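Local coordinates for cell division protein FtsI/penicillin binding protein 2 (Legionella pneumophila subsp. pneumophila ATCC 43290, PDB 4ZTK), which probably acts as a D,D-transpeptidase that cross-links peptidoglycan during cell division, with a transpeptidase domain of the penicillin-binding protein and beta-lactamase superfamily, at residues C138-R141 / V142-A146; L176-A180 / L181-I185. All coordinates share one frame; numbering follows the deposited sequence.

In the fold
In the helical part of this transpeptidase domain, interaction 1 (138-146) and interaction 2 (176-185) follow one another along the chain, their centres about 11 Å apart, and they illustrate how the middle and the end of an alpha-helix differ. Interaction 1 repeats one regular i to i+4 bond within helix 136-146; interaction 2 closes helix 172-181 with a Schellman motif and turns into a loop. Each has a buried face and an exposed edge: the first carries Arg141 and Glu145 outward, the second Glu183. The two helices pack on one another through Ile140, Ala177 and Ala180, and Ser143 OG probably hydrogen-bonds Leu176 O, at 3.0 Å.

Interaction 1: residues C138-R141 / V142-A146; sequences CLIR and VSQEA
Ile140 and Gln144 occupy successive turns of one alpha-helix, 136-146, which sits in the helical part of the transpeptidase domain. Regular i to i+4 backbone bonds tie the two halves together: Val142 N to Cys138 O, Ser143 N to Leu139 O, Gln144 N to Ile140 O at 2.8 Å, and Glu145 N to Arg141 O. All four are close to straight.

The tight part of the contact faces the neighbouring helices. Leu139 packs on Ile86 and Lys83 of helix 83-92, the latter belonging to a sequence pattern consistent with the SxxK motif of this family, while Ile140 lies on helix 172-181. Ser143 CB nestles against its own helix, 3.5 Å from Leu139 O, and its hydroxyl turns to helix 172-181, probably bonding Leu176 O. Val142 brings CG2 to 3.3 Å from Cys138 O, because this methyl stands beside the backbone N and CG1 takes the anti place (chi1 164°). At the edge of this face, Gln144 runs alongside Ile140, the two pointing the same way, and the amide carbon CD rests 3.7 Å from Ile140 CG2; its NE2 is bound by Asp173 O, which ties the extended chain to the adjoining helix.

The solvent side is looser. Arg141 and Glu145 also run side by side, yet they meet through the aliphatic part of the arginine. Its chain bends at chi3 (53°), the guanidinium and carboxylate planes are 61° apart, and NE stays 4.7 Å from Glu145 OE2, too far for a salt bridge; any attraction between the charges is probably weak. The nearer approach is Arg141 CG to Glu145 OE2, at 3.3 Å.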
# COMPACT_ATOMS: atom_id res chain seq x y z
N CYS A 138 2.83 8.57 16.48
CA CYS A 138 1.89 7.65 17.11
C CYS A 138 2.11 6.20 16.69
O CYS A 138 2.15 5.31 17.54
CB CYS A 138 0.44 8.06 16.85
SG CYS A 138 -0.04 9.62 17.65
N LEU A 139 2.24 5.96 15.39
CA LEU A 139 2.47 4.60 14.91
C LEU A 139 3.82 4.06 15.40
O LEU A 139 3.95 2.86 15.68
CB LEU A 139 2.38 4.51 13.39
CG LEU A 139 1.01 4.10 12.83
CD1 LEU A 139 0.64 2.70 13.31
CD2 LEU A 139 -0.05 5.11 13.23
N ILE A 140 4.81 4.94 15.50
CA ILE A 140 6.11 4.53 16.01
C ILE A 140 5.97 4.07 17.46
O ILE A 140 6.50 3.03 17.85
CB ILE A 140 7.14 5.65 15.93
CG1 ILE A 140 7.56 5.89 14.48
CG2 ILE A 140 8.35 5.27 16.74
CD1 ILE A 140 8.47 7.11 14.29
N ARG A 141 5.25 4.86 18.26
CA ARG A 141 5.00 4.51 19.65
C ARG A 141 4.27 3.18 19.73
O ARG A 141 4.61 2.32 20.55
CB ARG A 141 4.22 5.62 20.35
CG ARG A 141 3.86 5.31 21.79
CD ARG A 141 3.50 6.56 22.58
NE ARG A 141 2.47 7.36 21.91
CZ ARG A 141 1.86 8.40 22.47
NH1 ARG A 141 0.93 9.07 21.79
NH2 ARG A 141 2.18 8.78 23.70
N VAL A 142 3.26 3.00 18.88
CA VAL A 142 2.53 1.74 18.82
C VAL A 142 3.48 0.57 18.55
O VAL A 142 3.43 -0.45 19.24
CB VAL A 142 1.43 1.80 17.75
CG1 VAL A 142 0.93 0.41 17.40
CG2 VAL A 142 0.28 2.68 18.23
N SER A 143 4.35 0.74 17.56
CA SER A 143 5.34 -0.28 17.22
C SER A 143 6.29 -0.59 18.37
O SER A 143 6.55 -1.75 18.68
CB SER A 143 6.13 0.15 15.98
OG SER A 143 7.06 -0.86 15.60
N GLN A 144 6.82 0.46 19.00
CA GLN A 144 7.78 0.28 20.08
C GLN A 144 7.16 -0.37 21.30
O GLN A 144 7.81 -1.17 21.98
CB GLN A 144 8.43 1.62 20.45
CG GLN A 144 9.33 2.17 19.36
CD GLN A 144 9.84 3.55 19.67
OE1 GLN A 144 9.20 4.32 20.38
NE2 GLN A 144 11.01 3.88 19.13
N GLU A 145 5.91 -0.04 21.59
CA GLU A 145 5.23 -0.63 22.73
C GLU A 145 4.82 -2.09 22.48
O GLU A 145 4.74 -2.88 23.41
CB GLU A 145 4.03 0.22 23.14
CG GLU A 145 4.44 1.61 23.64
CD GLU A 145 3.27 2.44 24.13
OE1 GLU A 145 2.12 1.96 24.07
OE2 GLU A 145 3.50 3.59 24.56
N ALA A 146 4.59 -2.43 21.21
CA ALA A 146 4.23 -3.80 20.85
C ALA A 146 5.43 -4.73 21.06
O ALA A 146 5.28 -5.85 21.54
CB ALA A 146 3.75 -3.87 19.40

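Interaction 2: residues L176-A180 / L181-I185; sequences LAMAA and LGENI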
# COMPACT_ATOMS: atom_id res chain seq x y z
N LEU A 176 12.28 -0.56 15.51
CA LEU A 176 10.82 -0.57 15.52
C LEU A 176 10.28 0.76 14.99
O LEU A 176 9.21 0.81 14.37
CB LEU A 176 10.28 -0.86 16.92
CG LEU A 176 10.47 -2.31 17.39
CD1 LEU A 176 10.01 -2.47 18.84
CD2 LEU A 176 9.71 -3.28 16.48
N ALA A 177 11.01 1.84 15.24
CA ALA A 177 10.64 3.14 14.71
C ALA A 177 10.75 3.14 13.19
O ALA A 177 9.87 3.64 12.50
CB ALA A 177 11.53 4.23 15.31
N MSE A 178 11.83 2.55 12.69
CA MSE A 178 12.04 2.45 11.25
C MSE A 178 10.97 1.57 10.61
O MSE A 178 10.50 1.85 9.51
CB MSE A 178 13.43 1.90 10.94
CG MSE A 178 14.57 2.81 11.37
SE MSE A 178 16.31 2.01 11.04
CE MSE A 178 16.34 2.09 9.09
N ALA A 179 10.61 0.49 11.31
CA ALA A 179 9.56 -0.41 10.85
C ALA A 179 8.24 0.33 10.67
O ALA A 179 7.55 0.16 9.67
CB ALA A 179 9.39 -1.56 11.82
N ALA A 180 7.89 1.15 11.66
CA ALA A 180 6.62 1.87 11.63
C ALA A 180 6.58 2.88 10.49
O ALA A 180 5.51 3.23 9.98
CB ALA A 180 6.36 2.56 12.96
N LEU A 181 7.76 3.36 10.09
CA LEU A 181 7.86 4.28 8.97
C LEU A 181 8.02 3.55 7.64
O LEU A 181 7.99 4.17 6.58
CB LEU A 181 9.04 5.23 9.19
CG LEU A 181 8.86 6.11 10.42
CD1 LEU A 181 10.03 7.04 10.57
CD2 LEU A 181 7.57 6.89 10.32
N GLY A 182 8.17 2.23 7.71
CA GLY A 182 8.37 1.44 6.51
C GLY A 182 9.69 1.78 5.87
O GLY A 182 9.84 1.70 4.66
N GLU A 183 10.66 2.15 6.71
CA GLU A 183 11.98 2.58 6.26
C GLU A 183 12.95 1.41 6.03
O GLU A 183 13.66 1.39 5.02
CB GLU A 183 12.56 3.56 7.28
CG GLU A 183 13.85 4.24 6.87
CD GLU A 183 14.28 5.32 7.85
OE1 GLU A 183 15.27 5.11 8.59
OE2 GLU A 183 13.62 6.38 7.90
N ASN A 184 12.97 0.45 6.95
CA ASN A 184 13.91 -0.67 6.84
C ASN A 184 13.27 -1.95 6.31
O ASN A 184 13.58 -3.05 6.77
CB ASN A 184 14.63 -0.93 8.17
CG ASN A 184 13.70 -1.40 9.27
OD1 ASN A 184 12.57 -0.93 9.39
ND2 ASN A 184 14.17 -2.35 10.08
N ILE A 185 12.38 -1.82 5.33
CA ILE A 185 11.65 -2.97 4.81
C ILE A 185 11.62 -2.96 3.29
O ILE A 185 10.97 -2.12 2.68
CB ILE A 185 10.21 -3.01 5.36
CG1 ILE A 185 10.21 -2.93 6.90
CG2 ILE A 185 9.50 -4.28 4.90
CD1 ILE A 185 8.83 -2.84 7.52
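Met178, a selenomethionine, and Glu183 meet across a Schellman motif, the classic way of ending an alpha-helix, here closing helix 172-181. Backbone bonds define it. Glu183 N reaches back to Met178 O at 2.8 Å, and Gly182 N reaches Ala179 O at 2.9 Å, approaching from above the carbonyl plane. Gly182 reverses the chain with a positive phi (66°). Just before it, the i to i+4 bond from Leu181 N to Ala177 O is longer and more bent than these two.

The side-chain contacts are largely made by Met178, whose chain bends at chi3 (71°) and carries CE to Glu183 and Asn184. This methyl comes 3.2 Å from Glu183 OE1 and 3.6 Å from Asn184 CB. Leu181 instead folds back along the helix, with CG 3.4 Å from Ala177 O. On the buried side, Ile185 brings CD1 against Ala179, near its O and CA, and packs against Ile82 and Phe160.

Among polar side chains, Asn184 lies across Met178 at about a right angle. Its ND2 is held by Trp165 O, while OD1 turns back to the helix, 3.1 Å from Ala179 N but at an angle too poor for a hydrogen bond.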